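Local structure of orotidine 5'-phosphate decarboxylase (Streptomyces avermitilis, 3V75) at residues Ser50-Asp54 and Trp55-Asp59; Glu162-Glu166 and Ser167-Leu171. The protein probably catalyses the decarboxylation of orotidine 5'-phosphate to UMP and CO2, the last step of de novo UMP biosynthesis. One frame throughout, in Å; residues are numbered along the deposited sequence.

Contact 1: residues Ser50-Asp54 and Trp55-Asp59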
loop_
_atom_site.group_PDB
_atom_site.type_symbol
_atom_site.label_atom_id
_atom_site.label_comp_id
_atom_site.label_asym_id
_atom_site.label_seq_id
_atom_site.Cartn_x
_atom_site.Cartn_y
_atom_site.Cartn_z
ATOM N N SER A 50 -20.627 -3.805 4.840
ATOM C CA SER A 50 -21.703 -3.057 5.507
ATOM C C SER A 50 -22.588 -2.396 4.438
ATOM O O SER A 50 -23.799 -2.627 4.375
ATOM C CB SER A 50 -21.079 -1.991 6.422
ATOM O OG SER A 50 -22.010 -1.400 7.292
ATOM N N LEU A 51 -21.969 -1.562 3.591
ATOM C CA LEU A 51 -22.749 -0.839 2.558
ATOM C C LEU A 51 -23.419 -1.802 1.592
ATOM O O LEU A 51 -24.558 -1.567 1.164
ATOM C CB LEU A 51 -21.917 0.219 1.802
ATOM C CG LEU A 51 -21.940 1.669 2.337
ATOM C CD1 LEU A 51 -20.839 2.537 1.715
ATOM C CD2 LEU A 51 -23.361 2.309 2.153
ATOM N N LEU A 52 -22.733 -2.892 1.216
ATOM C CA LEU A 52 -23.366 -3.842 0.301
ATOM C C LEU A 52 -24.637 -4.448 0.949
ATOM O O LEU A 52 -25.684 -4.528 0.299
ATOM C CB LEU A 52 -22.411 -4.988 -0.093
ATOM C CG LEU A 52 -21.189 -4.638 -0.957
ATOM C CD1 LEU A 52 -20.305 -5.878 -1.205
ATOM C CD2 LEU A 52 -21.638 -4.052 -2.282
ATOM N N ALA A 53 -24.532 -4.841 2.221
ATOM C CA ALA A 53 -25.681 -5.415 2.931
ATOM C C ALA A 53 -26.764 -4.330 3.012
ATOM O O ALA A 53 -27.937 -4.623 2.753
ATOM C CB ALA A 53 -25.291 -5.899 4.311
ATOM N N ASP A 54 -26.384 -3.108 3.377
ATOM C CA ASP A 54 -27.354 -1.996 3.387
ATOM C C ASP A 54 -28.090 -1.842 2.031
ATOM O O ASP A 54 -29.311 -1.546 2.005
ATOM C CB ASP A 54 -26.688 -0.659 3.739
ATOM C CG ASP A 54 -26.208 -0.565 5.210
ATOM O OD1 ASP A 54 -26.610 -1.407 6.048
ATOM O OD2 ASP A 54 -25.417 0.376 5.518
ATOM N N TRP A 55 -27.399 -1.968 0.889
ATOM C CA TRP A 55 -28.051 -1.882 -0.431
ATOM C C TRP A 55 -28.821 -3.139 -0.776
ATOM O O TRP A 55 -29.321 -3.260 -1.898
ATOM C CB TRP A 55 -27.070 -1.651 -1.600
ATOM C CG TRP A 55 -26.500 -0.301 -1.644
ATOM C CD1 TRP A 55 -26.276 0.509 -0.573
ATOM C CD2 TRP A 55 -26.030 0.412 -2.793
ATOM N NE1 TRP A 55 -25.705 1.696 -0.981
ATOM C CE2 TRP A 55 -25.553 1.663 -2.341
ATOM C CE3 TRP A 55 -25.999 0.129 -4.161
ATOM C CZ2 TRP A 55 -25.019 2.636 -3.220
ATOM C CZ3 TRP A 55 -25.461 1.118 -5.049
ATOM C CH2 TRP A 55 -24.992 2.338 -4.558
ATOM N N GLY A 56 -28.853 -4.100 0.152
ATOM C CA GLY A 56 -29.489 -5.385 -0.097
ATOM C C GLY A 56 -28.721 -6.235 -1.096
ATOM O O GLY A 56 -29.328 -7.042 -1.822
ATOM N N LEU A 57 -27.394 -6.038 -1.171
ATOM C CA LEU A 57 -26.566 -6.830 -2.089
ATOM C C LEU A 57 -25.740 -7.838 -1.273
ATOM O O LEU A 57 -25.482 -7.634 -0.071
ATOM C CB LEU A 57 -25.590 -5.931 -2.879
ATOM C CG LEU A 57 -26.262 -4.840 -3.702
ATOM C CD1 LEU A 57 -25.183 -3.841 -4.125
ATOM C CD2 LEU A 57 -26.957 -5.444 -4.895
ATOM N N SER A 58 -25.313 -8.899 -1.927
ATOM C CA SER A 58 -24.551 -9.943 -1.251
ATOM C C SER A 58 -23.093 -9.502 -1.105
ATOM O O SER A 58 -22.625 -8.628 -1.870
ATOM C CB SER A 58 -24.603 -11.203 -2.103
ATOM O OG SER A 58 -24.241 -10.906 -3.477
ATOM N N ASP A 59 -22.370 -10.093 -0.157
ATOM C CA ASP A 59 -20.979 -9.717 0.067
ATOM C C ASP A 59 -20.091 -10.564 -0.811
ATOM O O ASP A 59 -19.413 -11.493 -0.335
ATOM C CB ASP A 59 -20.607 -9.908 1.532
ATOM C CG ASP A 59 -19.197 -9.488 1.820
ATOM O OD1 ASP A 59 -18.744 -8.437 1.302
ATOM O OD2 ASP A 59 -18.565 -10.214 2.609
#
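Leu51 meets Trp55 twice, through its carbonyl and through one methyl. Its O accepts the Trp55 N-H at 2.9 Å, the last i to i+4 bond of helix 49-54. The same Leu51 oxygen lies 3.2 Å from Trp55 CD1, oblique to the indole. Farther along the ring, Leu51 CD2 comes 4.0 Å from Trp55 NE1, whose hydrogen goes to the carbonyl of Leu274. The indole is brought back along the helix by its first torsion (chi1 -72°), which sets CG beside the backbone N and anti to the carbonyl carbon. With an alanine here, the Leu274 carbonyl would probably lose its indole donor and Leu51 CD2 the ring beside it, opening a gap toward Phe67 and Val71 of helix 61-75.

Leu52 O takes the N-H of Leu57, five residues on, at 2.7 Å. This bond, together with the one from Gly56 N to Ala53 O and the positive phi of Gly56 (70°), defines a Schellman motif at the helix C-terminus. The two leucine side chains cross at about a right angle, Leu52 CD2 standing 4.0 Å from Leu57 CD1. The other methyl, Leu52 CD1, lies 3.7 Å from Ser58 O and also borders Asp59 OD1, an oxygen in a salt bridge with Arg91.

Ala53 contributes mainly its carbonyl: Gly56 N reaches Ala53 O at 2.8 Å from 62° out of the carbonyl plane, as the chain turns out of the helix. The Asp54 carboxylate leads away from residues 55-59, to a weak, long ion pair between OD2 and Arg271.

Contact 2: residues Glu162-Glu166 and Ser167-Leu171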
loop_
_atom_site.group_PDB
_atom_site.type_symbol
_atom_site.label_atom_id
_atom_site.label_comp_id
_atom_site.label_asym_id
_atom_site.label_seq_id
_atom_site.Cartn_x
_atom_site.Cartn_y
_atom_site.Cartn_z
ATOM N N GLU A 162 7.415 11.646 -11.010
ATOM C CA GLU A 162 7.843 11.909 -12.381
ATOM C C GLU A 162 6.840 11.365 -13.390
ATOM O O GLU A 162 6.523 12.009 -14.393
ATOM C CB GLU A 162 9.224 11.289 -12.646
ATOM C CG GLU A 162 10.353 11.961 -11.884
ATOM C CD GLU A 162 11.684 11.144 -11.992
ATOM O OE1 GLU A 162 11.673 9.971 -12.486
ATOM O OE2 GLU A 162 12.750 11.656 -11.539
ATOM N N LEU A 163 6.358 10.149 -13.155
ATOM C CA LEU A 163 5.424 9.563 -14.123
ATOM C C LEU A 163 4.091 10.295 -14.096
ATOM O O LEU A 163 3.483 10.522 -15.152
ATOM C CB LEU A 163 5.234 8.070 -13.853
ATOM C CG LEU A 163 4.344 7.391 -14.889
ATOM C CD1 LEU A 163 4.766 7.733 -16.364
ATOM C CD2 LEU A 163 4.284 5.855 -14.658
ATOM N N ALA A 164 3.645 10.679 -12.903
ATOM C CA ALA A 164 2.427 11.482 -12.799
ATOM C C ALA A 164 2.563 12.777 -13.610
ATOM O O ALA A 164 1.645 13.133 -14.384
ATOM C CB ALA A 164 2.117 11.790 -11.365
ATOM N N ARG A 165 3.684 13.500 -13.470
ATOM C CA ARG A 165 3.833 14.740 -14.250
ATOM C C ARG A 165 3.724 14.450 -15.749
ATOM O O ARG A 165 3.141 15.218 -16.501
ATOM C CB ARG A 165 5.196 15.392 -14.044
ATOM C CG ARG A 165 5.456 15.984 -12.719
ATOM C CD ARG A 165 6.783 16.830 -12.803
ATOM N NE ARG A 165 7.106 17.333 -11.466
ATOM C CZ ARG A 165 6.498 18.410 -10.980
ATOM N NH1 ARG A 165 5.625 19.073 -11.757
ATOM N NH2 ARG A 165 6.764 18.846 -9.759
ATOM N N GLU A 166 4.362 13.364 -16.194
ATOM C CA GLU A 166 4.360 13.020 -17.611
ATOM C C GLU A 166 2.966 12.694 -18.162
ATOM O O GLU A 166 2.673 13.008 -19.307
ATOM C CB GLU A 166 5.305 11.843 -17.883
ATOM C CG GLU A 166 6.762 12.209 -17.692
ATOM C CD GLU A 166 7.694 11.044 -17.907
ATOM O OE1 GLU A 166 7.229 9.912 -18.179
ATOM O OE2 GLU A 166 8.934 11.288 -17.871
ATOM N N SER A 167 2.114 12.075 -17.348
ATOM C CA SER A 167 0.765 11.648 -17.770
ATOM C C SER A 167 -0.309 12.698 -17.530
ATOM O O SER A 167 -1.442 12.514 -17.951
ATOM C CB SER A 167 0.341 10.411 -16.990
ATOM O OG SER A 167 1.195 9.323 -17.269
ATOM N N GLY A 168 0.026 13.766 -16.820
ATOM C CA GLY A 168 -0.990 14.747 -16.430
ATOM C C GLY A 168 -1.821 14.229 -15.250
ATOM O O GLY A 168 -2.949 14.729 -15.003
ATOM N N ALA A 169 -1.257 13.299 -14.472
ATOM C CA ALA A 169 -1.879 12.760 -13.260
ATOM C C ALA A 169 -1.304 13.441 -12.030
ATOM O O ALA A 169 -0.373 14.264 -12.124
ATOM C CB ALA A 169 -1.668 11.248 -13.173
ATOM N N GLY A 170 -1.862 13.127 -10.864
ATOM C CA GLY A 170 -1.388 13.705 -9.612
ATOM C C GLY A 170 -1.194 12.640 -8.541
ATOM O O GLY A 170 -1.445 11.441 -8.756
ATOM N N LEU A 171 -0.736 13.088 -7.379
ATOM C CA LEU A 171 -0.623 12.223 -6.207
ATOM C C LEU A 171 -1.299 12.915 -5.029
ATOM O O LEU A 171 -1.375 14.152 -5.000
ATOM C CB LEU A 171 0.842 11.973 -5.805
ATOM C CG LEU A 171 1.738 11.310 -6.868
ATOM C CD1 LEU A 171 3.199 11.228 -6.321
ATOM C CD2 LEU A 171 1.254 9.936 -7.279
#
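Ser167 N donates to Leu163 O at 3.0 Å, closing the last turn of helix 158-167, and Ala169 N then reaches back five residues to Ala164 O at 2.9 Å, while Gly168, with a phi of 77°, turns the chain out of the helix. Ala164 O also receives a weak second bond from Ser167 N, at an N-H...O angle of only 126°, so two donors converge on this one carbonyl. A further weak bond, from Gly168 N to Arg165 O, measures 3.5 Å.

Among the side chains, Ala164 meets Ala169 across the turn. Ala164 CB sits 3.6 Å from Ala169 O and 4.2 Å from Ala169 CB, plain van der Waals contact between two small residues where the chain doubles back. Ser167 is modelled in two conformers, so the place of its hydroxyl is less certain; in the one described, with OG anti to its own carbonyl carbon (chi1 -63°), Ser167 OG comes within 3.3 Å of Leu163 O, and Leu163 CD1 lies 4.0 Å from the same OG. The hydroxyl's hydrogen-bond partner, however, is the carbonyl of Leu135. The Glu166 chain runs extended away from the turn.

The turn closes the helix-to-strand half of a beta-alpha-beta unit, delivering the chain from helix 158-167 into strand 170-176 of the closed parallel barrel. Gly170 pairs by backbone bonds with Asp144 and Leu146 on one flank, and Leu171 with Ser216 and Gly218 on the other; Leu171 also packs against Ala160 and Val161 of the helix, while Ala164 meets Phe217 of strand 217-221.

Contact 1 precedes contact 2 along the chain, and their centres lie 35 Å apart on opposite sides of the chain's centre, with nearest atoms about 23 Å apart; they do not touch. Both belong to one closed, eight-stranded parallel barrel, the TIM-barrel fold, yet they share no helix or strand. Residues 50-59 end the short helix 49-54, which follows strand 42-45, and lead toward helix 61-75. Residues 162-171 instead pass from helix 158-167 directly into strand 170-176. Each turn therefore shapes a separate connection of the barrel: contact 1 joins two helices outside the sheet, and contact 2 enters the sheet itself. Both lie away from the predicted proton donor Lys119.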